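Local coordinates for NAD-dependent epimerase/dehydratase domain-containing protein (Ruegeria pomeroyi DSS-3, PDB 3IUS) that is of unknown function but, as a member of the NAD-dependent epimerase/dehydratase family, probably binds a dinucleotide cofactor such as NAD(H) in a Rossmann-type domain, at residues Gly169-Ile174 with Ala239-Met244; Leu9-Gly14 with Leu67-Ala72; Ala189-Ala194 with Glu262-Arg267; Tyr100-Ala105 with Val148-Gly153. All coordinates share one frame; numbering follows the deposited sequence.

Contact 1: Gly169-Ile174 with Ala239-Met244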
loop_
_atom_site.group_PDB
_atom_site.type_symbol
_atom_site.label_atom_id
_atom_site.label_comp_id
_atom_site.label_asym_id
_atom_site.label_seq_id
_atom_site.Cartn_x
_atom_site.Cartn_y
_atom_site.Cartn_z
ATOM N N GLY A 169 -19.076 -10.025 -17.360
ATOM C CA GLY A 169 -18.110 -8.992 -17.690
ATOM C C GLY A 169 -16.787 -9.151 -16.964
ATOM O O GLY A 169 -16.110 -8.165 -16.662
ATOM N N ILE A 170 -16.425 -10.398 -16.674
ATOM C CA ILE A 170 -15.129 -10.708 -16.072
ATOM C C ILE A 170 -14.320 -11.605 -17.001
ATOM O O ILE A 170 -14.838 -12.573 -17.559
ATOM C CB ILE A 170 -15.276 -11.404 -14.704
ATOM C CG1 ILE A 170 -16.453 -12.382 -14.728
ATOM C CG2 ILE A 170 -15.456 -10.376 -13.599
ATOM C CD1 ILE A 170 -16.597 -13.203 -13.462
ATOM N N ARG A 171 -13.047 -11.276 -17.166
ATOM C CA ARG A 171 -12.187 -12.027 -18.066
ATOM C C ARG A 171 -10.796 -12.161 -17.470
ATOM O O ARG A 171 -10.348 -11.299 -16.715
ATOM C CB ARG A 171 -12.130 -11.342 -19.433
ATOM C CG ARG A 171 -11.925 -9.838 -19.355
ATOM C CD ARG A 171 -12.806 -9.096 -20.354
ATOM N NE ARG A 171 -12.277 -9.110 -21.716
ATOM C CZ ARG A 171 -11.384 -8.241 -22.182
ATOM N NH1 ARG A 171 -10.902 -7.290 -21.387
ATOM N NH2 ARG A 171 -10.965 -8.326 -23.439
ATOM N N ARG A 172 -10.124 -13.257 -17.796
ATOM C CA ARG A 172 -8.760 -13.466 -17.333
ATOM C C ARG A 172 -7.786 -13.080 -18.438
ATOM O O ARG A 172 -7.754 -13.710 -19.494
ATOM C CB ARG A 172 -8.555 -14.919 -16.888
ATOM C CG ARG A 172 -9.317 -15.288 -15.616
ATOM C CD ARG A 172 -9.134 -16.751 -15.235
ATOM N NE ARG A 172 -9.648 -17.640 -16.274
ATOM C CZ ARG A 172 -8.917 -18.558 -16.896
ATOM N NH1 ARG A 172 -7.642 -18.725 -16.564
ATOM N NH2 ARG A 172 -9.467 -19.319 -17.833
ATOM N N ILE A 173 -7.004 -12.029 -18.200
ATOM C CA ILE A 173 -6.022 -11.572 -19.175
ATOM C C ILE A 173 -4.735 -12.372 -19.034
ATOM O O ILE A 173 -4.117 -12.388 -17.964
ATOM C CB ILE A 173 -5.688 -10.077 -18.989
ATOM C CG1 ILE A 173 -6.965 -9.233 -18.953
ATOM C CG2 ILE A 173 -4.735 -9.603 -20.074
ATOM C CD1 ILE A 173 -7.801 -9.326 -20.208
ATOM N N ILE A 174 -4.317 -13.014 -20.120
ATOM C CA ILE A 174 -3.131 -13.868 -20.098
ATOM C C ILE A 174 -1.905 -13.224 -20.752
ATOM O O ILE A 174 -1.816 -13.139 -21.967
ATOM C CB ILE A 174 -3.414 -15.224 -20.778
ATOM C CG1 ILE A 174 -4.712 -15.828 -20.245
ATOM C CG2 ILE A 174 -2.253 -16.187 -20.564
ATOM C CD1 ILE A 174 -4.669 -16.116 -18.764
ATOM N N ALA A 239 -6.637 -8.410 -26.001
ATOM C CA ALA A 239 -7.641 -7.998 -25.021
ATOM C C ALA A 239 -8.208 -6.592 -25.243
ATOM O O ALA A 239 -9.115 -6.165 -24.524
ATOM C CB ALA A 239 -7.070 -8.118 -23.605
ATOM N N ASP A 240 -7.677 -5.884 -26.236
ATOM C CA ASP A 240 -8.006 -4.474 -26.453
ATOM C C ASP A 240 -8.156 -3.732 -25.129
ATOM O O ASP A 240 -9.266 -3.441 -24.683
ATOM C CB ASP A 240 -9.275 -4.315 -27.288
ATOM C CG ASP A 240 -9.470 -2.891 -27.775
ATOM O OD1 ASP A 240 -10.616 -2.392 -27.724
ATOM O OD2 ASP A 240 -8.472 -2.267 -28.199
ATOM N N LEU A 241 -7.027 -3.438 -24.499
ATOM C CA LEU A 241 -7.035 -2.743 -23.225
ATOM C C LEU A 241 -6.765 -1.264 -23.435
ATOM O O LEU A 241 -6.110 -0.877 -24.400
ATOM C CB LEU A 241 -5.973 -3.330 -22.297
ATOM C CG LEU A 241 -6.128 -4.801 -21.908
ATOM C CD1 LEU A 241 -4.981 -5.240 -21.007
ATOM C CD2 LEU A 241 -7.470 -5.041 -21.230
ATOM N N THR A 242 -7.282 -0.441 -22.533
ATOM C CA THR A 242 -6.942 0.969 -22.515
ATOM C C THR A 242 -5.468 1.070 -22.157
ATOM O O THR A 242 -4.900 0.130 -21.597
ATOM C CB THR A 242 -7.769 1.732 -21.466
ATOM O OG1 THR A 242 -7.373 1.315 -20.154
ATOM C CG2 THR A 242 -9.259 1.454 -21.657
ATOM N N PRO A 243 -4.836 2.199 -22.497
ATOM C CA PRO A 243 -3.422 2.414 -22.173
ATOM C C PRO A 243 -3.110 2.141 -20.705
ATOM O O PRO A 243 -2.118 1.479 -20.415
ATOM C CB PRO A 243 -3.213 3.888 -22.511
ATOM C CG PRO A 243 -4.186 4.142 -23.623
ATOM C CD PRO A 243 -5.395 3.305 -23.297
HETATM N N MSE A 244 -3.946 2.636 -19.797
HETATM C CA MSE A 244 -3.740 2.408 -18.369
HETATM C C MSE A 244 -3.717 0.917 -18.040
HETATM O O MSE A 244 -2.775 0.427 -17.428
HETATM C CB MSE A 244 -4.824 3.109 -17.550
HETATM C CG MSE A 244 -4.604 3.049 -16.045
HETATM SE SE MSE A 244 -2.896 3.827 -15.483
HETATM C CE MSE A 244 -3.246 3.886 -13.561
#
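The guanidinium of Arg171 turns its edge to the 239-244 segment. Ala239 O lies at that edge, near the plane of the group. Leu241 CD2 lies there too, 4.1 Å from Arg171 NH1. One face is covered from within the same segment: Ile173 CD1 sits 3.9 Å above the plane, displaced toward the rim. The polar link is one hydrogen bond from Arg171 NH2 to Ala239 O, 3.0 Å long and nearly straight, with 173° at the hydrogen. The donor meets the oxygen from the side, at a C=O...N angle of 114°, and is tilted out of the carbonyl plane. The arginine chain does not reach out straight. CG sits between the backbone N and the carbonyl carbon (chi1 46°), and further bends at chi2 and chi3 bring the guanidinium round to the Ala239 carbonyl. The side chains of Arg171 and Leu241 run past each other in opposite directions. Beside this bond lies a small apolar contact. Ile173 CD1 touches Ala239 CB at 3.7 Å and is farther, 4.4 Å, from Leu241 CD2. Ala239 is thus held by carbon contact at CB and by the arginine at O. The contact lies near the periphery, its centre about 23 Å from the centre of the chain. Strand 172-174 pairs in parallel with strand 233-235, and Val234 touches both Ile173 and Ala239. Phe236 and Tyr249 also pack on Ile173. Arg172 and Ile174 meet helix 215-226. Thr242 sits at the N-cap of helix 243-247, its OG1 weakly hydrogen-bonded to Ala245 N.

Contact 2: Leu9-Gly14 with Leu67-Ala72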
loop_
_atom_site.group_PDB
_atom_site.type_symbol
_atom_site.label_atom_id
_atom_site.label_comp_id
_atom_site.label_asym_id
_atom_site.label_seq_id
_atom_site.Cartn_x
_atom_site.Cartn_y
_atom_site.Cartn_z
ATOM N N LEU A 9 -0.587 11.478 13.013
ATOM C CA LEU A 9 -1.302 12.215 11.977
ATOM C C LEU A 9 -1.189 11.454 10.656
ATOM O O LEU A 9 -0.092 11.191 10.163
ATOM C CB LEU A 9 -0.751 13.635 11.842
ATOM C CG LEU A 9 -1.328 14.532 10.739
ATOM C CD1 LEU A 9 -2.851 14.557 10.781
ATOM C CD2 LEU A 9 -0.758 15.934 10.849
ATOM N N SER A 10 -2.336 11.094 10.095
ATOM C CA SER A 10 -2.385 10.231 8.929
ATOM C C SER A 10 -3.001 10.996 7.758
ATOM O O SER A 10 -4.200 11.284 7.759
ATOM C CB SER A 10 -3.216 8.989 9.274
ATOM O OG SER A 10 -3.495 8.184 8.147
ATOM N N PHE A 11 -2.173 11.347 6.775
ATOM C CA PHE A 11 -2.636 12.089 5.602
ATOM C C PHE A 11 -3.230 11.128 4.588
ATOM O O PHE A 11 -2.584 10.155 4.191
ATOM C CB PHE A 11 -1.484 12.859 4.950
ATOM C CG PHE A 11 -0.939 13.969 5.796
ATOM C CD1 PHE A 11 -1.481 15.245 5.723
ATOM C CD2 PHE A 11 0.121 13.743 6.654
ATOM C CE1 PHE A 11 -0.974 16.273 6.500
ATOM C CE2 PHE A 11 0.632 14.761 7.432
ATOM C CZ PHE A 11 0.080 16.026 7.360
ATOM N N GLY A 12 -4.450 11.409 4.151
ATOM C CA GLY A 12 -5.139 10.507 3.250
ATOM C C GLY A 12 -5.449 9.214 3.973
ATOM O O GLY A 12 -5.095 8.127 3.516
ATOM N N HIS A 13 -6.105 9.347 5.121
ATOM C CA HIS A 13 -6.472 8.217 5.965
ATOM C C HIS A 13 -7.523 7.351 5.279
ATOM O O HIS A 13 -8.719 7.504 5.526
ATOM C CB HIS A 13 -7.030 8.738 7.284
ATOM C CG HIS A 13 -7.123 7.701 8.360
ATOM N ND1 HIS A 13 -6.039 7.325 9.126
ATOM C CD2 HIS A 13 -8.175 6.982 8.817
ATOM C CE1 HIS A 13 -6.418 6.409 9.999
ATOM N NE2 HIS A 13 -7.709 6.183 9.834
ATOM N N GLY A 14 -7.071 6.437 4.426
ATOM C CA GLY A 14 -7.978 5.614 3.644
ATOM C C GLY A 14 -7.997 4.155 4.060
ATOM O O GLY A 14 -7.816 3.827 5.229
ATOM N N LEU A 67 3.999 10.453 11.882
ATOM C CA LEU A 67 3.381 10.834 10.612
ATOM C C LEU A 67 3.216 9.627 9.699
ATOM O O LEU A 67 4.139 8.834 9.532
ATOM C CB LEU A 67 4.248 11.871 9.896
ATOM C CG LEU A 67 3.792 13.319 9.761
ATOM C CD1 LEU A 67 3.096 13.809 11.019
ATOM C CD2 LEU A 67 4.977 14.213 9.385
ATOM N N LEU A 68 2.038 9.491 9.102
ATOM C CA LEU A 68 1.823 8.481 8.074
ATOM C C LEU A 68 1.285 9.162 6.814
ATOM O O LEU A 68 0.431 10.046 6.896
ATOM C CB LEU A 68 0.855 7.403 8.564
ATOM C CG LEU A 68 0.505 6.314 7.542
ATOM C CD1 LEU A 68 1.728 5.455 7.211
ATOM C CD2 LEU A 68 -0.649 5.443 8.032
ATOM N N ILE A 69 1.791 8.758 5.654
ATOM C CA ILE A 69 1.401 9.376 4.387
ATOM C C ILE A 69 0.882 8.349 3.394
ATOM O O ILE A 69 1.641 7.505 2.924
ATOM C CB ILE A 69 2.594 10.089 3.731
ATOM C CG1 ILE A 69 3.306 10.995 4.740
ATOM C CG2 ILE A 69 2.151 10.847 2.484
ATOM C CD1 ILE A 69 2.529 12.220 5.119
ATOM N N SER A 70 -0.408 8.429 3.072
ATOM C CA SER A 70 -1.026 7.545 2.086
ATOM C C SER A 70 -1.344 8.294 0.794
ATOM O O SER A 70 -1.888 7.721 -0.148
ATOM C CB SER A 70 -2.330 6.945 2.639
ATOM O OG SER A 70 -2.106 6.116 3.766
ATOM N N THR A 71 -1.006 9.578 0.754
ATOM C CA THR A 71 -1.398 10.440 -0.358
ATOM C C THR A 71 -0.580 10.162 -1.619
ATOM O O THR A 71 0.642 10.214 -1.587
ATOM C CB THR A 71 -1.253 11.926 0.018
ATOM O OG1 THR A 71 0.121 12.213 0.311
ATOM C CG2 THR A 71 -2.097 12.247 1.239
ATOM N N ALA A 72 -1.262 9.865 -2.724
ATOM C CA ALA A 72 -0.586 9.598 -3.996
ATOM C C ALA A 72 0.111 10.840 -4.548
ATOM O O ALA A 72 -0.342 11.959 -4.333
ATOM C CB ALA A 72 -1.578 9.056 -5.017
HETATM O O HOH W 1 -2.220 7.847 5.834
HETATM O O HOH W 2 -4.619 4.826 3.811
#
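Phe11 O is held by two donors. Ser70 N donates to Phe11 O at 3.0 Å. Water 1 gives Phe11 O a second bond, at 2.9 Å. The same water bonds Ser10 OG and Ser70 OG, so it joins both strand ends. Water 2 continues the link from Ser70 OG to Gly14 N. Ser10 OG also pairs with His13 ND1, 2.9 Å away in the plane of the imidazole. Before this point the strands run parallel, with Leu68 N bonding Leu9 O and Phe11 N bonding Leu68 O. The Phe11 ring has CG anti to the carbonyl carbon (chi1 -67°), which lays it alongside Ile69. Ile69 CD1 lies against the ring. Leu67 CG comes to the ring edge, 4.2 Å from Phe11 CE2. With an alanine in place of Phe11, a gap is likely to open beside Ile69 CD1 and Leu67 CG. Gly12 and Gly14 fit the glycine-rich turn of a Rossmann fold, consistent with a dinucleotide site. Helix 79-90 covers Phe11 and Ile69 through Val80. Strands 30-35 and 97-103 flank the pair.

Contact 3: Ala189-Ala194 with Glu262-Arg267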
loop_
_atom_site.group_PDB
_atom_site.type_symbol
_atom_site.label_atom_id
_atom_site.label_comp_id
_atom_site.label_asym_id
_atom_site.label_seq_id
_atom_site.Cartn_x
_atom_site.Cartn_y
_atom_site.Cartn_z
ATOM N N ALA A 189 -0.727 -3.585 8.093
ATOM C CA ALA A 189 -0.910 -3.046 9.438
ATOM C C ALA A 189 0.160 -3.579 10.395
ATOM O O ALA A 189 0.698 -2.836 11.219
ATOM C CB ALA A 189 -2.310 -3.360 9.955
ATOM N N GLN A 190 0.471 -4.868 10.263
ATOM C CA GLN A 190 1.516 -5.503 11.056
ATOM C C GLN A 190 2.861 -4.825 10.849
ATOM O O GLN A 190 3.572 -4.508 11.805
ATOM C CB GLN A 190 1.653 -6.979 10.681
ATOM C CG GLN A 190 0.707 -7.911 11.404
ATOM C CD GLN A 190 1.267 -9.320 11.498
ATOM O OE1 GLN A 190 1.618 -9.787 12.580
ATOM N NE2 GLN A 190 1.373 -9.994 10.361
ATOM N N VAL A 191 3.216 -4.624 9.585
ATOM C CA VAL A 191 4.492 -4.012 9.237
ATOM C C VAL A 191 4.613 -2.592 9.794
ATOM O O VAL A 191 5.621 -2.233 10.422
ATOM C CB VAL A 191 4.703 -4.010 7.705
ATOM C CG1 VAL A 191 5.891 -3.131 7.321
ATOM C CG2 VAL A 191 4.885 -5.437 7.194
ATOM N N LEU A 192 3.581 -1.787 9.567
ATOM C CA LEU A 192 3.566 -0.411 10.052
ATOM C C LEU A 192 3.735 -0.373 11.565
ATOM O O LEU A 192 4.569 0.372 12.096
ATOM C CB LEU A 192 2.271 0.292 9.629
ATOM C CG LEU A 192 2.183 0.562 8.125
ATOM C CD1 LEU A 192 0.836 1.200 7.735
ATOM C CD2 LEU A 192 3.355 1.434 7.682
ATOM N N ALA A 193 2.956 -1.197 12.258
ATOM C CA ALA A 193 3.061 -1.285 13.707
ATOM C C ALA A 193 4.469 -1.711 14.122
ATOM O O ALA A 193 5.069 -1.106 15.022
ATOM C CB ALA A 193 2.007 -2.241 14.262
ATOM N N ALA A 194 5.010 -2.728 13.455
ATOM C CA ALA A 194 6.351 -3.220 13.783
ATOM C C ALA A 194 7.413 -2.139 13.596
ATOM O O ALA A 194 8.317 -1.982 14.427
ATOM C CB ALA A 194 6.692 -4.451 12.949
ATOM N N GLU A 262 13.122 -10.205 8.750
ATOM C CA GLU A 262 14.376 -10.303 9.492
ATOM C C GLU A 262 14.675 -9.096 10.366
ATOM O O GLU A 262 15.279 -9.228 11.436
ATOM C CB GLU A 262 15.539 -10.537 8.523
ATOM C CG GLU A 262 15.511 -11.896 7.844
ATOM C CD GLU A 262 16.547 -12.012 6.740
ATOM O OE1 GLU A 262 17.696 -11.580 6.953
ATOM O OE2 GLU A 262 16.208 -12.526 5.658
ATOM N N GLU A 263 14.270 -7.916 9.911
ATOM C CA GLU A 263 14.571 -6.695 10.646
ATOM C C GLU A 263 13.424 -6.290 11.567
ATOM O O GLU A 263 13.659 -5.862 12.691
ATOM C CB GLU A 263 14.934 -5.553 9.689
ATOM C CG GLU A 263 16.167 -5.835 8.837
ATOM C CD GLU A 263 16.634 -4.626 8.039
ATOM O OE1 GLU A 263 16.043 -3.536 8.192
ATOM O OE2 GLU A 263 17.598 -4.767 7.253
ATOM N N LEU A 264 12.185 -6.443 11.097
ATOM C CA LEU A 264 11.022 -5.995 11.861
ATOM C C LEU A 264 10.353 -7.094 12.681
ATOM O O LEU A 264 9.504 -6.806 13.521
ATOM C CB LEU A 264 9.975 -5.352 10.941
ATOM C CG LEU A 264 10.387 -4.124 10.135
ATOM C CD1 LEU A 264 9.182 -3.521 9.424
ATOM C CD2 LEU A 264 11.089 -3.085 11.011
ATOM N N GLY A 265 10.706 -8.350 12.413
ATOM C CA GLY A 265 10.132 -9.465 13.140
ATOM C C GLY A 265 8.721 -9.817 12.709
ATOM O O GLY A 265 8.005 -10.533 13.413
ATOM N N VAL A 266 8.311 -9.314 11.551
ATOM C CA VAL A 266 6.970 -9.583 11.046
ATOM C C VAL A 266 6.820 -11.018 10.559
ATOM O O VAL A 266 7.694 -11.552 9.881
ATOM C CB VAL A 266 6.596 -8.619 9.900
ATOM C CG1 VAL A 266 5.386 -9.148 9.123
ATOM C CG2 VAL A 266 6.329 -7.227 10.451
ATOM N N ARG A 267 5.702 -11.637 10.918
ATOM C CA ARG A 267 5.353 -12.938 10.388
ATOM C C ARG A 267 3.995 -12.822 9.705
ATOM O O ARG A 267 2.980 -12.571 10.353
ATOM C CB ARG A 267 5.334 -13.997 11.495
ATOM C CG ARG A 267 5.106 -15.397 10.975
ATOM C CD ARG A 267 5.561 -16.484 11.950
ATOM N NE ARG A 267 5.621 -17.775 11.268
ATOM C CZ ARG A 267 4.546 -18.464 10.897
ATOM N NH1 ARG A 267 4.681 -19.622 10.267
ATOM N NH2 ARG A 267 3.334 -17.999 11.166
HETATM O O HOH W 3 4.210 -10.704 13.196
#
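Gln190 CG lies beside the backbone N (chi1 -85°), and the rest of the chain extends until its amide meets the backbone of Arg267. In Val266, CG1 is anti to the backbone N (chi1 164°), which leaves CG2 facing Val191 and Ala194. The amide has two links to Arg267. Gln190 NE2 donates to Arg267 O at 3.0 Å, with 165° at the hydrogen. The acceptor is near the amide plane, but the donor stands well above the carbonyl plane. Gln190 OE1 takes a hydrogen bond from water 3 at 2.8 Å, and that water accepts from Arg267 N. NE2 also donates to Asp187 OD1, so both ends of the amide are engaged, which is consistent with this orientation of the amide. A leucine in its place would probably leave Arg267 O without its donor, water 3 without one of its two partners, and Asp187 without this N-H. The helical side belongs to helix 185-197, which packs on the Rossmann-type sheet: Val191 and Leu192 touch Phe149 of strand 146-155. The other segment follows helix 258-262 and turns at Gly265, where phi is positive. That turn lets Leu264 and Val266 both face the helix. Ala194 CB rests against both, 4.0 Å from Leu264 CB and 3.8 Å from Val266 CG2. Val191 crosses both at about a right angle. Its CG1 meets Leu264 CD1 at 3.9 Å, and its CG2 meets Val266 CG2 at 4.0 Å. Tyr205 of strand 204-207 also touches Leu264.

Contact 4: Tyr100-Ala105 with Val148-Gly153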
loop_
_atom_site.group_PDB
_atom_site.type_symbol
_atom_site.label_atom_id
_atom_site.label_comp_id
_atom_site.label_asym_id
_atom_site.label_seq_id
_atom_site.Cartn_x
_atom_site.Cartn_y
_atom_site.Cartn_z
ATOM N N TYR A 100 6.232 6.784 4.851
ATOM C CA TYR A 100 5.693 7.098 3.536
ATOM C C TYR A 100 5.284 5.817 2.839
ATOM O O TYR A 100 6.104 4.919 2.651
ATOM C CB TYR A 100 6.703 7.860 2.669
ATOM C CG TYR A 100 6.184 8.101 1.267
ATOM C CD1 TYR A 100 5.139 8.989 1.038
ATOM C CD2 TYR A 100 6.719 7.424 0.178
ATOM C CE1 TYR A 100 4.642 9.202 -0.233
ATOM C CE2 TYR A 100 6.233 7.633 -1.097
ATOM C CZ TYR A 100 5.197 8.527 -1.298
ATOM O OH TYR A 100 4.703 8.736 -2.562
ATOM N N LEU A 101 4.013 5.722 2.460
ATOM C CA LEU A 101 3.556 4.572 1.702
ATOM C C LEU A 101 3.843 4.775 0.215
ATOM O O LEU A 101 3.320 5.699 -0.416
ATOM C CB LEU A 101 2.072 4.296 1.950
ATOM C CG LEU A 101 1.678 4.015 3.408
ATOM C CD1 LEU A 101 0.197 3.658 3.509
ATOM C CD2 LEU A 101 2.542 2.914 4.019
ATOM N N SER A 102 4.695 3.908 -0.324
ATOM C CA SER A 102 5.083 3.944 -1.723
ATOM C C SER A 102 4.509 2.704 -2.393
ATOM O O SER A 102 3.596 2.080 -1.859
ATOM C CB SER A 102 6.613 3.975 -1.851
ATOM O OG SER A 102 7.021 4.239 -3.187
ATOM N N THR A 103 5.043 2.341 -3.553
ATOM C CA THR A 103 4.595 1.133 -4.243
ATOM C C THR A 103 5.774 0.409 -4.881
ATOM O O THR A 103 6.890 0.933 -4.920
ATOM C CB THR A 103 3.563 1.440 -5.353
ATOM O OG1 THR A 103 4.224 2.078 -6.450
ATOM C CG2 THR A 103 2.438 2.335 -4.835
ATOM N N THR A 104 5.521 -0.795 -5.387
ATOM C CA THR A 104 6.570 -1.575 -6.033
ATOM C C THR A 104 6.784 -1.162 -7.482
ATOM O O THR A 104 7.630 -1.736 -8.172
ATOM C CB THR A 104 6.284 -3.084 -5.978
ATOM O OG1 THR A 104 5.030 -3.356 -6.619
ATOM C CG2 THR A 104 6.245 -3.578 -4.538
ATOM N N ALA A 105 6.023 -0.174 -7.949
ATOM C CA ALA A 105 6.147 0.267 -9.338
ATOM C C ALA A 105 7.467 0.992 -9.558
ATOM O O ALA A 105 7.905 1.175 -10.691
ATOM C CB ALA A 105 4.970 1.146 -9.750
ATOM N N VAL A 148 10.251 4.175 4.322
ATOM C CA VAL A 148 9.501 4.030 3.083
ATOM C C VAL A 148 8.997 2.605 2.963
ATOM O O VAL A 148 9.758 1.648 3.125
ATOM C CB VAL A 148 10.368 4.369 1.856
ATOM C CG1 VAL A 148 9.648 3.968 0.565
ATOM C CG2 VAL A 148 10.729 5.856 1.849
ATOM N N PHE A 149 7.713 2.467 2.651
ATOM C CA PHE A 149 7.094 1.161 2.522
ATOM C C PHE A 149 6.569 1.011 1.116
ATOM O O PHE A 149 5.617 1.682 0.736
ATOM C CB PHE A 149 5.956 1.005 3.539
ATOM C CG PHE A 149 6.400 1.152 4.965
ATOM C CD1 PHE A 149 6.829 0.048 5.685
ATOM C CD2 PHE A 149 6.405 2.397 5.579
ATOM C CE1 PHE A 149 7.254 0.182 6.994
ATOM C CE2 PHE A 149 6.823 2.535 6.889
ATOM C CZ PHE A 149 7.245 1.425 7.595
ATOM N N ARG A 150 7.214 0.146 0.340
ATOM C CA ARG A 150 6.799 -0.101 -1.028
ATOM C C ARG A 150 5.755 -1.205 -1.036
ATOM O O ARG A 150 6.065 -2.390 -0.904
ATOM C CB ARG A 150 8.011 -0.420 -1.914
ATOM C CG ARG A 150 9.081 0.683 -1.826
ATOM C CD ARG A 150 10.313 0.426 -2.695
ATOM N NE ARG A 150 11.189 1.600 -2.702
ATOM C CZ ARG A 150 12.492 1.572 -2.973
ATOM N NH1 ARG A 150 13.089 0.418 -3.255
ATOM N NH2 ARG A 150 13.200 2.698 -2.953
ATOM N N LEU A 151 4.504 -0.785 -1.177
ATOM C CA LEU A 151 3.362 -1.679 -1.046
ATOM C C LEU A 151 3.070 -2.388 -2.356
ATOM O O LEU A 151 3.120 -1.785 -3.424
ATOM C CB LEU A 151 2.125 -0.896 -0.591
ATOM C CG LEU A 151 2.223 -0.076 0.694
ATOM C CD1 LEU A 151 0.910 0.657 0.974
ATOM C CD2 LEU A 151 2.604 -0.958 1.871
ATOM N N ALA A 152 2.782 -3.679 -2.264
ATOM C CA ALA A 152 2.302 -4.426 -3.412
ATOM C C ALA A 152 0.817 -4.120 -3.604
ATOM O O ALA A 152 0.262 -3.238 -2.941
ATOM C CB ALA A 152 2.540 -5.919 -3.206
ATOM N N GLY A 153 0.175 -4.832 -4.524
ATOM C CA GLY A 153 -1.254 -4.675 -4.744
ATOM C C GLY A 153 -2.051 -5.074 -3.515
ATOM O O GLY A 153 -1.947 -6.205 -3.032
#
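Strands 97-103 and 146-155 are parallel neighbours in the Rossmann-type sheet, and this contact is the ladder between the end of the first and the middle of the second. Phe149 N bonds Tyr100 O at 2.9 Å. Ser102 N then bonds Phe149 O. Leu151 N reaches Ser102 O at 3.1 Å, but from well above the carbonyl plane. The last rung, Thr104 N to Leu151 O, is weak at 3.3 Å. The ladder thus loses regularity toward Thr104, and the axes of segments 100-103 and 148-151 cross at -36°. Beyond it, Thr103 OG1 accepts from Ala105 N in an ST turn. On one face Leu101, Phe149 and Leu151 pack. Leu151 CG is anti to the carbonyl carbon (chi1 -56°), and its CD1 swings to within 3.9 Å of Leu101 CB. Leu101 CD2 lies 3.9 Å from Phe149 CB. Leu192 of helix 185-197 covers Leu101 and Phe149. The face with Tyr100, Ser102, Val148 and Arg150 meets helix 126-140, where Tyr100 stacks on Trp138. Ser102 CB rests on Val148 CG1, 3.9 Å away. The polar ends of Ser102 and Arg150 share Glu135 of that helix: Arg150 NH2 forms a salt bridge to OE1, and Ser102 OG is hydrogen-bonded to OE2. Tyr107 OH bonds Arg150 NH1. The carboxylate of Glu135 and the guanidinium of the buried Arg150 probably offset each other's charge, and Glu135 ties both strands to the helix.

From the N terminus, contact 2 comes first, closing the loop from the glycine-rich turn to strand 66-69. Contact 4 follows in series and joins strands 97-103 and 146-155. The two touch through strands 66-69 and 97-103, which are neighbours in the same sheet. Contact 1 then opens at 169-174. Contact 3 opens at 189-194 before contact 1 closes at 239-244, and it closes last, at 262-267. These two therefore cross, and none of the four nests in another. Contact 3 ties helix 185-197 to the later chain, and that helix also packs on contact 4. Contact 1 lies apart, its centre about 31 Å from that of contact 2.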